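Local coordinates for protein adenylosuccinate lyase (Francisella tularensis subsp. tularensis SCHU S4, PDB 4EEI) that probably catalyses two fumarate-releasing steps of purine biosynthesis, splitting adenylosuccinate into AMP and fumarate and cleaving the succinylaminoimidazole-carboxamide ribotide intermediate on the route to IMP, at residues 334-338 with 339-343; 146-149 with 150-154; 45-48 with 49-53; 26-29 with 30-33; 5-8 with 9-12. All blocks are in the same frame, centred on the assembly; numbering follows the deposited sequence.

Contact 1 (334-338 with 339-343); sequences LVVQR and DIIED. With EDO (1,2-ethanediol), chain R.
Val336 opens the contact from the short strand 335-336, laying CG1 against CD1 of Ile341; at 3.5 Å the two methyls are pressed closely together, and Phe150 touches both side chains. Gln337 follows at the N-cap position of helix 338-346. Gln337 O accepts from Ile341 N, 3.1 Å away, in the first full turn of the helix, while the glutamine side chain runs alongside that of Ile340 in the same direction, bringing Gln337 NE2 within 3.3 Å of Ile340 CD1. NE2 donates to Phe249 O. Beside this turn sits a 1,2-ethanediol, probably from the crystallisation liquor, whose O1 accepts from Ile340 N at 3.3 Å. Arg338 then reaches forward over one turn: with CG opposite the backbone N (chi1 179°) and the chain extended as far as NE, the guanidinium arrives at Glu342. Arg338 NE donates to Glu342 OE1 at 3.0 Å, approaching from above the carboxylate plane, and the two flat groups stand 67° apart; the second bond, NH2 to OE2, is long and weak. A water bridges NH2 and OE2, and the backbone N of Ile135 donates to OE2. Glu133 pairs with NH1, so the guanidinium is held by two acids and its rotation fixed. Arg338, the water and Ile135 N together would probably keep the buried Glu342 ionised.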
loop_
_atom_site.group_PDB
_atom_site.type_symbol
_atom_site.label_atom_id
_atom_site.label_comp_id
_atom_site.label_asym_id
_atom_site.label_seq_id
_atom_site.Cartn_x
_atom_site.Cartn_y
_atom_site.Cartn_z
ATOM N N LEU B 334 20.981 21.252 -13.691
ATOM C CA LEU B 334 21.369 20.087 -14.489
ATOM C C LEU B 334 22.233 20.507 -15.684
ATOM O O LEU B 334 21.902 21.470 -16.381
ATOM C CB LEU B 334 20.103 19.365 -14.993
ATOM C CG LEU B 334 20.270 17.980 -15.620
ATOM C CD1 LEU B 334 20.781 16.999 -14.566
ATOM C CD2 LEU B 334 18.944 17.466 -16.210
ATOM N N VAL B 335 23.346 19.810 -15.912
ATOM C CA VAL B 335 24.186 20.109 -17.068
ATOM C C VAL B 335 23.850 19.120 -18.179
ATOM O O VAL B 335 23.954 17.908 -17.988
ATOM C CB VAL B 335 25.688 20.050 -16.721
ATOM C CG1 VAL B 335 26.541 20.266 -17.973
ATOM C CG2 VAL B 335 26.032 21.105 -15.664
ATOM N N VAL B 336 23.407 19.639 -19.321
ATOM C CA VAL B 336 23.036 18.799 -20.456
ATOM C C VAL B 336 24.225 18.706 -21.425
ATOM O O VAL B 336 24.765 19.732 -21.873
ATOM C CB VAL B 336 21.774 19.338 -21.160
ATOM C CG1 VAL B 336 21.431 18.493 -22.366
ATOM C CG2 VAL B 336 20.582 19.369 -20.188
ATOM N N GLN B 337 24.668 17.487 -21.727
ATOM C CA GLN B 337 25.894 17.340 -22.523
ATOM C C GLN B 337 25.572 17.108 -23.995
ATOM O O GLN B 337 25.508 15.970 -24.470
ATOM C CB GLN B 337 26.808 16.248 -21.957
ATOM C CG GLN B 337 27.150 16.461 -20.494
ATOM C CD GLN B 337 28.361 15.680 -20.059
ATOM O OE1 GLN B 337 29.430 16.242 -19.870
ATOM N NE2 GLN B 337 28.200 14.374 -19.892
ATOM N N ARG B 338 25.367 18.211 -24.701
ATOM C CA ARG B 338 24.818 18.162 -26.046
ATOM C C ARG B 338 25.606 17.312 -27.036
ATOM O O ARG B 338 25.025 16.533 -27.786
ATOM C CB ARG B 338 24.668 19.567 -26.612
ATOM C CG ARG B 338 24.129 19.539 -28.016
ATOM C CD ARG B 338 23.860 20.919 -28.549
ATOM N NE ARG B 338 23.075 20.827 -29.773
ATOM C CZ ARG B 338 22.390 21.831 -30.297
ATOM N NH1 ARG B 338 22.391 23.016 -29.705
ATOM N NH2 ARG B 338 21.698 21.645 -31.412
ATOM N N ASP B 339 26.923 17.464 -27.051
ATOM C CA ASP B 339 27.727 16.714 -28.015
ATOM C C ASP B 339 27.671 15.201 -27.781
ATOM O O ASP B 339 27.633 14.432 -28.735
ATOM C CB ASP B 339 29.163 17.227 -28.044
ATOM C CG ASP B 339 29.274 18.596 -28.699
ATOM O OD1 ASP B 339 28.413 18.928 -29.548
ATOM O OD2 ASP B 339 30.220 19.336 -28.361
ATOM N N ILE B 340 27.641 14.779 -26.519
ATOM C CA ILE B 340 27.473 13.358 -26.208
ATOM C C ILE B 340 26.116 12.863 -26.695
ATOM O O ILE B 340 26.008 11.788 -27.294
ATOM C CB ILE B 340 27.610 13.087 -24.699
ATOM C CG1 ILE B 340 29.080 13.199 -24.277
ATOM C CG2 ILE B 340 27.054 11.697 -24.334
ATOM C CD1 ILE B 340 29.272 13.294 -22.782
ATOM N N ILE B 341 25.085 13.660 -26.441
ATOM C CA ILE B 341 23.718 13.306 -26.813
ATOM C C ILE B 341 23.581 13.138 -28.321
ATOM O O ILE B 341 23.050 12.135 -28.793
ATOM C CB ILE B 341 22.744 14.394 -26.349
ATOM C CG1 ILE B 341 22.632 14.383 -24.825
ATOM C CG2 ILE B 341 21.376 14.190 -26.960
ATOM C CD1 ILE B 341 21.969 15.617 -24.261
ATOM N N GLU B 342 24.070 14.117 -29.073
ATOM C CA GLU B 342 23.878 14.114 -30.517
ATOM C C GLU B 342 24.843 13.171 -31.242
ATOM O O GLU B 342 24.525 12.645 -32.310
ATOM C CB GLU B 342 23.962 15.546 -31.056
ATOM C CG GLU B 342 22.910 16.465 -30.421
ATOM C CD GLU B 342 22.738 17.798 -31.146
ATOM O OE1 GLU B 342 23.747 18.471 -31.444
ATOM O OE2 GLU B 342 21.576 18.176 -31.407
ATOM N N ASP B 343 26.020 12.954 -30.665
ATOM C CA ASP B 343 26.967 12.007 -31.251
ATOM C C ASP B 343 26.421 10.577 -31.185
ATOM O O ASP B 343 26.709 9.746 -32.050
ATOM C CB ASP B 343 28.324 12.088 -30.555
ATOM C CG ASP B 343 29.169 13.255 -31.045
ATOM O OD1 ASP B 343 28.835 13.853 -32.093
ATOM O OD2 ASP B 343 30.179 13.565 -30.379
HETATM C C1 EDO R . 28.920 18.475 -24.099
HETATM O O1 EDO R . 29.028 17.221 -24.788
HETATM C C2 EDO R . 28.419 19.572 -25.040
HETATM O O2 EDO R . 27.655 20.537 -24.294
HETATM O O HOH W 1 20.325 19.812 -33.210
#

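Contact 2 (146-149 with 150-154)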
loop_
_atom_site.group_PDB
_atom_site.type_symbol
_atom_site.label_atom_id
_atom_site.label_comp_id
_atom_site.label_asym_id
_atom_site.label_seq_id
_atom_site.Cartn_x
_atom_site.Cartn_y
_atom_site.Cartn_z
ATOM N N GLU B 146 14.172 5.356 -32.106
ATOM C CA GLU B 146 14.275 6.418 -33.094
ATOM C C GLU B 146 14.688 7.720 -32.425
ATOM O O GLU B 146 14.425 7.929 -31.241
ATOM C CB GLU B 146 12.940 6.612 -33.816
ATOM C CG GLU B 146 12.538 5.458 -34.719
ATOM C CD GLU B 146 11.249 5.731 -35.470
ATOM O OE1 GLU B 146 10.604 6.764 -35.195
ATOM O OE2 GLU B 146 10.880 4.911 -36.335
ATOM N N PRO B 147 15.334 8.596 -33.184
ATOM C CA PRO B 147 15.683 9.926 -32.678
ATOM C C PRO B 147 14.438 10.722 -32.306
ATOM O O PRO B 147 13.358 10.454 -32.830
ATOM C CB PRO B 147 16.392 10.579 -33.868
ATOM C CG PRO B 147 16.878 9.440 -34.698
ATOM C CD PRO B 147 15.831 8.379 -34.552
ATOM N N MET B 148 14.596 11.689 -31.409
ATOM C CA MET B 148 13.483 12.519 -30.964
ATOM C C MET B 148 14.091 13.795 -30.415
ATOM O O MET B 148 15.311 13.908 -30.319
ATOM C CB MET B 148 12.724 11.818 -29.843
ATOM C CG MET B 148 13.597 11.617 -28.607
ATOM S SD MET B 148 12.777 10.689 -27.302
ATOM C CE MET B 148 11.474 11.840 -26.824
ATOM N N SER B 149 13.255 14.750 -30.028
ATOM C CA SER B 149 13.760 15.960 -29.388
ATOM C C SER B 149 14.079 15.676 -27.917
ATOM O O SER B 149 13.254 15.119 -27.201
ATOM C CB SER B 149 12.724 17.072 -29.469
ATOM O OG SER B 149 13.013 18.072 -28.515
ATOM N N PHE B 150 15.267 16.060 -27.466
ATOM C CA PHE B 150 15.651 15.849 -26.067
ATOM C C PHE B 150 14.720 16.658 -25.172
ATOM O O PHE B 150 14.335 16.217 -24.081
ATOM C CB PHE B 150 17.107 16.281 -25.856
ATOM C CG PHE B 150 17.695 15.859 -24.527
ATOM C CD1 PHE B 150 17.727 16.735 -23.455
ATOM C CD2 PHE B 150 18.237 14.588 -24.362
ATOM C CE1 PHE B 150 18.293 16.356 -22.237
ATOM C CE2 PHE B 150 18.792 14.199 -23.146
ATOM C CZ PHE B 150 18.823 15.086 -22.087
ATOM N N GLY B 151 14.329 17.838 -25.649
ATOM C CA GLY B 151 13.440 18.703 -24.886
ATOM C C GLY B 151 12.083 18.092 -24.597
ATOM O O GLY B 151 11.408 18.466 -23.631
ATOM N N GLN B 152 11.672 17.143 -25.429
ATOM C CA GLN B 152 10.393 16.489 -25.214
ATOM C C GLN B 152 10.411 15.653 -23.928
ATOM O O GLN B 152 9.356 15.379 -23.339
ATOM C CB GLN B 152 10.039 15.640 -26.431
ATOM C CG GLN B 152 8.634 15.090 -26.403
ATOM C CD GLN B 152 8.174 14.631 -27.766
ATOM O OE1 GLN B 152 8.335 15.345 -28.758
ATOM N NE2 GLN B 152 7.590 13.437 -27.827
ATOM N N LYS B 153 11.600 15.265 -23.469
ATOM C CA LYS B 153 11.693 14.545 -22.193
ATOM C C LYS B 153 11.232 15.465 -21.070
ATOM O O LYS B 153 10.411 15.091 -20.235
ATOM C CB LYS B 153 13.121 14.062 -21.922
ATOM C CG LYS B 153 13.619 12.973 -22.879
ATOM C CD LYS B 153 15.102 12.687 -22.633
ATOM C CE LYS B 153 15.600 11.492 -23.457
ATOM N NZ LYS B 153 14.888 10.227 -23.105
ATOM N N PHE B 154 11.755 16.681 -21.061
ATOM C CA PHE B 154 11.363 17.639 -20.041
ATOM C C PHE B 154 9.933 18.112 -20.238
ATOM O O PHE B 154 9.241 18.396 -19.276
ATOM C CB PHE B 154 12.308 18.838 -20.049
ATOM C CG PHE B 154 13.713 18.497 -19.673
ATOM C CD1 PHE B 154 14.022 18.137 -18.370
ATOM C CD2 PHE B 154 14.729 18.545 -20.615
ATOM C CE1 PHE B 154 15.329 17.818 -18.012
ATOM C CE2 PHE B 154 16.033 18.232 -20.266
ATOM C CZ PHE B 154 16.329 17.868 -18.960
#
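Ser149 O takes the N-H of Gln152, with Gln152 N 3.1 Å away, closing a tight turn where strand 143-149 passes into helix 151-173. The donor stands well above the carbonyl plane, 66° out of it, and the C=O...N angle is only 112°, in an i to i+3 bond consistent with the start of a helix. CB of Gln152 presses against the same carbonyl, 3.3 Å from Ser149 O. Ser149 OG lies opposite its backbone N (chi1 162°), and its hydrogen bond goes to Lys132 O. The strand is one arm of a two-stranded antiparallel hairpin with 135-140, and the turn thus sends the chain from that hairpin into one of the long helices of the lyase bundle. Looser is the meeting of Met148 with Gln152, whose side chains cross at about a right angle, the closest approach being Met148 CE to Gln152 CB, 4.1 Å. Beyond them the side is not solvent but the second subunit, where Gly185 O accepts from Gln152 NE2. Within the turn, Lys153 lays CD over one face of the Phe150 ring, 4.0 Å above its plane and toward the rim. The partly exposed lysine carries its NZ on to Glu239 and to Glu300 of the second subunit.

Contact 3 (45-48 with 49-53)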
loop_
_atom_site.group_PDB
_atom_site.type_symbol
_atom_site.label_atom_id
_atom_site.label_comp_id
_atom_site.label_asym_id
_atom_site.label_seq_id
_atom_site.Cartn_x
_atom_site.Cartn_y
_atom_site.Cartn_z
ATOM N N ALA B 45 -13.750 40.035 20.078
ATOM C CA ALA B 45 -12.699 40.995 19.749
ATOM C C ALA B 45 -11.793 41.255 20.953
ATOM O O ALA B 45 -10.585 41.471 20.807
ATOM C CB ALA B 45 -13.307 42.291 19.248
ATOM N N GLU B 46 -12.393 41.255 22.140
ATOM C CA GLU B 46 -11.657 41.451 23.387
ATOM C C GLU B 46 -10.634 40.333 23.594
ATOM O O GLU B 46 -9.460 40.587 23.878
ATOM C CB GLU B 46 -12.639 41.478 24.557
ATOM C CG GLU B 46 -11.998 41.496 25.934
ATOM C CD GLU B 46 -11.579 42.888 26.373
ATOM O OE1 GLU B 46 -11.730 43.835 25.573
ATOM O OE2 GLU B 46 -11.103 43.034 27.522
ATOM N N ILE B 47 -11.088 39.094 23.434
ATOM C CA ILE B 47 -10.229 37.933 23.622
ATOM C C ILE B 47 -9.163 37.870 22.528
ATOM O O ILE B 47 -7.995 37.566 22.796
ATOM C CB ILE B 47 -11.065 36.637 23.669
ATOM C CG1 ILE B 47 -12.012 36.665 24.875
ATOM C CG2 ILE B 47 -10.167 35.404 23.708
ATOM C CD1 ILE B 47 -12.939 35.449 24.973
ATOM N N ARG B 48 -9.566 38.179 21.299
ATOM C CA ARG B 48 -8.650 38.201 20.161
ATOM C C ARG B 48 -7.450 39.113 20.417
ATOM O O ARG B 48 -6.324 38.777 20.063
ATOM C CB ARG B 48 -9.398 38.642 18.894
ATOM C CG ARG B 48 -8.558 38.661 17.619
ATOM C CD ARG B 48 -9.422 38.910 16.374
ATOM N NE ARG B 48 -10.384 37.835 16.115
ATOM C CZ ARG B 48 -11.709 37.967 16.189
ATOM N NH1 ARG B 48 -12.255 39.133 16.508
ATOM N NH2 ARG B 48 -12.499 36.931 15.929
ATOM N N ALA B 49 -7.691 40.249 21.060
ATOM C CA ALA B 49 -6.640 41.252 21.260
ATOM C C ALA B 49 -5.649 40.921 22.378
ATOM O O ALA B 49 -4.564 41.498 22.440
ATOM C CB ALA B 49 -7.269 42.627 21.511
ATOM N N ARG B 50 -6.020 40.003 23.265
ATOM C CA ARG B 50 -5.256 39.794 24.492
ATOM C C ARG B 50 -4.720 38.375 24.669
ATOM O O ARG B 50 -3.668 38.174 25.276
ATOM C CB ARG B 50 -6.125 40.159 25.688
ATOM C CG ARG B 50 -6.823 41.495 25.541
ATOM C CD ARG B 50 -6.556 42.365 26.748
ATOM N NE ARG B 50 -6.702 41.602 27.984
ATOM C CZ ARG B 50 -7.850 41.450 28.635
ATOM N NH1 ARG B 50 -8.955 42.017 28.171
ATOM N NH2 ARG B 50 -7.896 40.734 29.751
ATOM N N ALA B 51 -5.447 37.393 24.149
ATOM C CA ALA B 51 -5.122 35.994 24.410
ATOM C C ALA B 51 -3.733 35.623 23.912
ATOM O O ALA B 51 -3.347 35.966 22.790
ATOM C CB ALA B 51 -6.173 35.068 23.797
ATOM N N GLN B 52 -2.986 34.922 24.758
ATOM C CA GLN B 52 -1.664 34.442 24.383
ATOM C C GLN B 52 -1.694 32.939 24.137
ATOM O O GLN B 52 -2.431 32.206 24.799
ATOM C CB GLN B 52 -0.652 34.764 25.484
ATOM C CG GLN B 52 -0.518 36.250 25.801
ATOM C CD GLN B 52 0.148 37.019 24.683
ATOM O OE1 GLN B 52 1.233 36.656 24.228
ATOM N NE2 GLN B 52 -0.501 38.083 24.226
ATOM N N ILE B 53 -0.894 32.484 23.182
ATOM C CA ILE B 53 -0.765 31.055 22.907
ATOM C C ILE B 53 0.415 30.524 23.715
ATOM O O ILE B 53 1.537 31.004 23.558
ATOM C CB ILE B 53 -0.533 30.796 21.410
ATOM C CG1 ILE B 53 -1.649 31.435 20.590
ATOM C CG2 ILE B 53 -0.453 29.295 21.122
ATOM C CD1 ILE B 53 -3.029 30.831 20.861
#
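Bent torsions bring Glu46 and Arg50 together across one helical turn. The glutamate sets CG opposite its backbone N (chi1 172°) and then folds at chi2 (83°), turning its carboxylate along the helix, while Arg50 kinks at both chi2 and chi3 to bring its guanidinium back. Glu46 OE2 and Arg50 NH1 form a salt bridge of 2.5 Å, a separation so short that its exact value is doubtful. The oxygen reaches the guanidinium at its edge, near the plane, but the carboxylate is turned almost perpendicular to it, so the pair meets through one oxygen and one nitrogen and not as a two-pronged bridge. Arg50 CG also rests against the backbone, 3.2 Å from Glu46 O.

Both residues lie on the exposed side of helix 43-50, whose final turn unwinds here. Ala49 N still donates to Ala45 O at 3.2 Å, with a weak second bond to Glu46 O. Ile47 O then receives two N-H groups: Ala51 N at 2.9 Å, nearly in line with the carbonyl, and Arg50 N at 3.2 Å from above its plane. From Ala51 on the backbone is extended.

The inward side is apolar. Ile47 CG2 lies 4.0 Å from Ala51 CB, and Ala51 CB also comes within 3.2 Å of Ile47 O. Phe80 touches both residues, as well as Arg50, while Ile47 leans on Leu28 and Leu31 of helix 16-33.

Contact 4 (26-29 with 30-33); sequences VELA and ILEA
Two regular alpha-helical turns in the second half of helix 16-33, largely buried, join Leu28 to Leu31 and bind four successive carbonyls to the N-H groups four residues on. The two leucines meet through their CD2 methyls, Leu28 CD2 and Leu31 CD2 being 3.9 Å apart, with the side chains slanting across one another. They get there by different first torsions: Leu28 has CG opposite its carbonyl carbon (chi1 -66°), Leu31 opposite its backbone N (chi1 -178°), and both leucines face helix 43-50. Along the backbone the i to i+4 bonds run without a break from Val26 O, which accepts from Ile30 N, to Ala29 O, which accepts from Ala33 N. The shortest of them joins Glu32 N to Leu28 O at 2.9 Å, its donor standing above the carbonyl plane. Helix 16-33 is wedged among three other helices of the lyase fold: Val26 packs on helix 94-131, Ile30 and Ala33 on helix 192-202, and the leucines on helix 43-50. Ile30 fits closely to its own helix, with Ile30 CG2 held between its backbone N and carbonyl carbon and lying 3.2 Å from Glu27 O. The carboxylate of Glu27 is engaged outside these turns: OE2 is hydrogen-bonded to His89 ND1, and the side chain is about 7 Å from that of Ser94, a residue of the AMP pocket. Glu32, partly exposed, sends OE1 toward Arg48 in a long, weak ion pair.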
loop_
_atom_site.group_PDB
_atom_site.type_symbol
_atom_site.label_atom_id
_atom_site.label_comp_id
_atom_site.label_asym_id
_atom_site.label_seq_id
_atom_site.Cartn_x
_atom_site.Cartn_y
_atom_site.Cartn_z
ATOM N N VAL B 26 -10.486 29.748 15.176
ATOM C CA VAL B 26 -11.750 29.035 15.001
ATOM C C VAL B 26 -12.716 29.244 16.172
ATOM O O VAL B 26 -13.915 29.481 15.959
ATOM C CB VAL B 26 -11.489 27.538 14.753
ATOM C CG1 VAL B 26 -12.789 26.776 14.638
ATOM C CG2 VAL B 26 -10.665 27.374 13.490
ATOM N N GLU B 27 -12.208 29.159 17.401
ATOM C CA GLU B 27 -13.036 29.421 18.582
ATOM C C GLU B 27 -13.627 30.831 18.536
ATOM O O GLU B 27 -14.774 31.051 18.931
ATOM C CB GLU B 27 -12.218 29.286 19.876
ATOM C CG GLU B 27 -11.771 27.869 20.239
ATOM C CD GLU B 27 -12.844 27.061 20.971
ATOM O OE1 GLU B 27 -14.027 27.480 20.988
ATOM O OE2 GLU B 27 -12.498 25.997 21.537
ATOM N N LEU B 28 -12.843 31.788 18.056
ATOM C CA LEU B 28 -13.284 33.179 18.073
ATOM C C LEU B 28 -14.236 33.457 16.923
ATOM O O LEU B 28 -15.049 34.374 16.993
ATOM C CB LEU B 28 -12.084 34.125 18.025
ATOM C CG LEU B 28 -11.206 34.063 19.267
ATOM C CD1 LEU B 28 -10.019 35.005 19.136
ATOM C CD2 LEU B 28 -12.042 34.400 20.495
ATOM N N ALA B 29 -14.132 32.666 15.860
ATOM C CA ALA B 29 -15.068 32.793 14.741
ATOM C C ALA B 29 -16.490 32.421 15.166
ATOM O O ALA B 29 -17.444 33.164 14.897
ATOM C CB ALA B 29 -14.617 31.947 13.560
ATOM N N ILE B 30 -16.645 31.273 15.825
ATOM C CA ILE B 30 -17.970 30.877 16.295
ATOM C C ILE B 30 -18.429 31.791 17.441
ATOM O O ILE B 30 -19.611 32.127 17.545
ATOM C CB ILE B 30 -18.030 29.374 16.686
ATOM C CG1 ILE B 30 -19.468 28.964 17.010
ATOM C CG2 ILE B 30 -17.105 29.063 17.859
ATOM C CD1 ILE B 30 -20.423 29.180 15.851
ATOM N N LEU B 31 -17.498 32.226 18.282
ATOM C CA LEU B 31 -17.861 33.107 19.394
ATOM C C LEU B 31 -18.411 34.428 18.868
ATOM O O LEU B 31 -19.392 34.953 19.393
ATOM C CB LEU B 31 -16.661 33.350 20.318
ATOM C CG LEU B 31 -16.880 34.216 21.563
ATOM C CD1 LEU B 31 -17.886 33.590 22.514
ATOM C CD2 LEU B 31 -15.553 34.468 22.288
ATOM N N GLU B 32 -17.783 34.957 17.821
ATOM C CA GLU B 32 -18.234 36.210 17.217
ATOM C C GLU B 32 -19.601 36.019 16.564
ATOM O O GLU B 32 -20.479 36.878 16.664
ATOM C CB GLU B 32 -17.207 36.709 16.187
ATOM C CG GLU B 32 -17.632 37.972 15.438
ATOM C CD GLU B 32 -16.540 38.539 14.538
ATOM O OE1 GLU B 32 -15.353 38.179 14.714
ATOM O OE2 GLU B 32 -16.879 39.352 13.651
ATOM N N ALA B 33 -19.788 34.882 15.904
ATOM C CA ALA B 33 -21.091 34.550 15.330
ATOM C C ALA B 33 -22.165 34.565 16.415
ATOM O O ALA B 33 -23.258 35.113 16.229
ATOM C CB ALA B 33 -21.033 33.185 14.652
#

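Contact 5 (5-8 with 9-12); sequences YDVA and EISK. With AMP (adenosine monophosphate), chain C.
Ser11 OG donates to Asp6 OD1 at 2.7 Å, linking the loop to the first turn of helix 8-14. The carboxylate oxygen receives it on its syn lone pair, the side facing OD2. On the serine, OG sits between the backbone N and the carbonyl carbon (chi1 58°), which turns the hydroxyl back toward the residues ahead of the helix and also leaves Ser11 OG 3.3 Å from Ala8 O. Beside this bond Val7 occupies the N-cap position. Val7 O is gripped twice, by Ser11 N at 3.1 Å, nearly straight on, and by Ile10 N at 3.0 Å from above the carbonyl plane; Lys12 N then continues the winding onto Ala8 O. The valine side chain lies against Glu9 and Ile10, Val7 CG1 being 4.0 Å from Ile10 CG1 and 3.6 Å from Glu9 OE2.

Helix 8-14, the first of the chain, packs on the long helices of the lyase bundle: Ile10 rests on Phe317 and Val321 of helix 304-333, and Glu9 OE1 forms a salt bridge with Arg325 of the same helix. Just ahead of the turn, Tyr5 faces an active site shared between subunits. Tyr5 OH donates to AMP O1P in the plane of the ring, a very short bond of 2.5 Å, and Arg310 of the third subunit holds the same nucleotide through NE.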
loop_
_atom_site.group_PDB
_atom_site.type_symbol
_atom_site.label_atom_id
_atom_site.label_comp_id
_atom_site.label_asym_id
_atom_site.label_seq_id
_atom_site.Cartn_x
_atom_site.Cartn_y
_atom_site.Cartn_z
ATOM N N TYR B 5 15.841 17.440 6.613
ATOM C CA TYR B 5 14.959 17.833 5.512
ATOM C C TYR B 5 13.886 18.847 5.914
ATOM O O TYR B 5 12.937 19.076 5.173
ATOM C CB TYR B 5 14.265 16.600 4.918
ATOM C CG TYR B 5 15.209 15.465 4.585
ATOM C CD1 TYR B 5 16.259 15.646 3.697
ATOM C CD2 TYR B 5 15.035 14.211 5.148
ATOM C CE1 TYR B 5 17.129 14.597 3.381
ATOM C CE2 TYR B 5 15.885 13.159 4.840
ATOM C CZ TYR B 5 16.931 13.360 3.961
ATOM O OH TYR B 5 17.783 12.310 3.662
ATOM N N ASP B 6 14.038 19.451 7.082
ATOM C CA ASP B 6 12.992 20.300 7.641
ATOM C C ASP B 6 12.959 21.663 6.955
ATOM O O ASP B 6 13.917 22.419 7.020
ATOM C CB ASP B 6 13.222 20.477 9.151
ATOM C CG ASP B 6 12.031 21.093 9.864
ATOM O OD1 ASP B 6 11.275 21.850 9.225
ATOM O OD2 ASP B 6 11.850 20.820 11.072
ATOM N N VAL B 7 11.845 21.978 6.312
ATOM C CA VAL B 7 11.649 23.306 5.745
ATOM C C VAL B 7 10.946 24.132 6.806
ATOM O O VAL B 7 9.804 23.845 7.154
ATOM C CB VAL B 7 10.773 23.251 4.488
ATOM C CG1 VAL B 7 10.568 24.659 3.921
ATOM C CG2 VAL B 7 11.402 22.325 3.446
ATOM N N ALA B 8 11.630 25.159 7.301
ATOM C CA ALA B 8 11.205 25.883 8.500
ATOM C C ALA B 8 9.757 26.372 8.464
ATOM O O ALA B 8 9.022 26.208 9.439
ATOM C CB ALA B 8 12.170 27.037 8.795
ATOM N N GLU B 9 9.344 26.969 7.351
ATOM C CA GLU B 9 8.020 27.581 7.294
ATOM C C GLU B 9 6.916 26.535 7.264
ATOM O O GLU B 9 5.781 26.809 7.657
ATOM C CB GLU B 9 7.896 28.526 6.097
ATOM C CG GLU B 9 8.074 27.853 4.752
ATOM C CD GLU B 9 9.451 28.109 4.171
ATOM O OE1 GLU B 9 9.541 28.339 2.943
ATOM O OE2 GLU B 9 10.441 28.078 4.943
ATOM N N ILE B 10 7.232 25.325 6.802
ATOM C CA ILE B 10 6.221 24.270 6.815
ATOM C C ILE B 10 6.103 23.644 8.207
ATOM O O ILE B 10 5.005 23.434 8.708
ATOM C CB ILE B 10 6.506 23.194 5.756
ATOM C CG1 ILE B 10 6.680 23.845 4.381
ATOM C CG2 ILE B 10 5.388 22.149 5.729
ATOM C CD1 ILE B 10 5.489 24.700 3.943
ATOM N N SER B 11 7.226 23.356 8.854
ATOM C CA SER B 11 7.122 22.746 10.173
ATOM C C SER B 11 6.509 23.730 11.180
ATOM O O SER B 11 5.856 23.314 12.134
ATOM C CB SER B 11 8.472 22.206 10.646
ATOM O OG SER B 11 9.432 23.223 10.678
ATOM N N LYS B 12 6.705 25.023 10.940
ATOM C CA LYS B 12 6.144 26.059 11.799
ATOM C C LYS B 12 4.620 26.005 11.782
ATOM O O LYS B 12 3.971 26.184 12.810
ATOM C CB LYS B 12 6.623 27.443 11.358
ATOM C CG LYS B 12 6.149 28.576 12.253
ATOM C CD LYS B 12 6.794 29.895 11.863
ATOM C CE LYS B 12 6.324 31.028 12.761
ATOM N NZ LYS B 12 4.960 31.495 12.396
HETATM P P AMP C . 20.443 11.634 1.873
HETATM O O1P AMP C . 19.856 12.901 2.438
HETATM O O2P AMP C . 19.999 11.321 0.469
HETATM O O3P AMP C . 20.388 10.463 2.817
HETATM O "O5'" AMP C . 22.009 11.960 1.729
HETATM C "C5'" AMP C . 22.938 10.944 1.356
HETATM C "C4'" AMP C . 24.346 11.407 1.703
HETATM O "O4'" AMP C . 25.297 10.383 1.402
HETATM C "C3'" AMP C . 24.733 12.628 0.886
HETATM O "O3'" AMP C . 25.356 13.580 1.748
HETATM C "C2'" AMP C . 25.742 12.117 -0.117
HETATM O "O2'" AMP C . 26.735 13.103 -0.392
HETATM C "C1'" AMP C . 26.345 10.916 0.588
HETATM N N9 AMP C . 26.835 9.906 -0.379
HETATM C C8 AMP C . 27.028 10.090 -1.696
HETATM N N7 AMP C . 27.490 8.957 -2.283
HETATM C C5 AMP C . 27.599 8.022 -1.323
HETATM C C6 AMP C . 28.023 6.606 -1.254
HETATM N N6 AMP C . 28.436 5.946 -2.361
HETATM N N1 AMP C . 27.986 5.997 -0.049
HETATM C C2 AMP C . 27.578 6.641 1.058
HETATM N N3 AMP C . 27.179 7.925 1.069
HETATM C C4 AMP C . 27.167 8.654 -0.070
#

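From the N terminus, contact 5 starts the first helix beside an AMP site, contact 4 lies in the next helix, 16-33, and contact 3 ends helix 43-50. Contacts 3 and 4 pack on each other across these consecutive helices, their centres 12 Å apart. Contact 2 then turns the hairpin into helix 151-173, and contact 1 starts helix 338-346 after a short strand; these two also touch, through Phe150 and Phe154, on the opposite side of the chain's centre from contact 3, about 60 Å away between centres. Each contact closes only a local turn, and all five stand in series, none nesting or crossing.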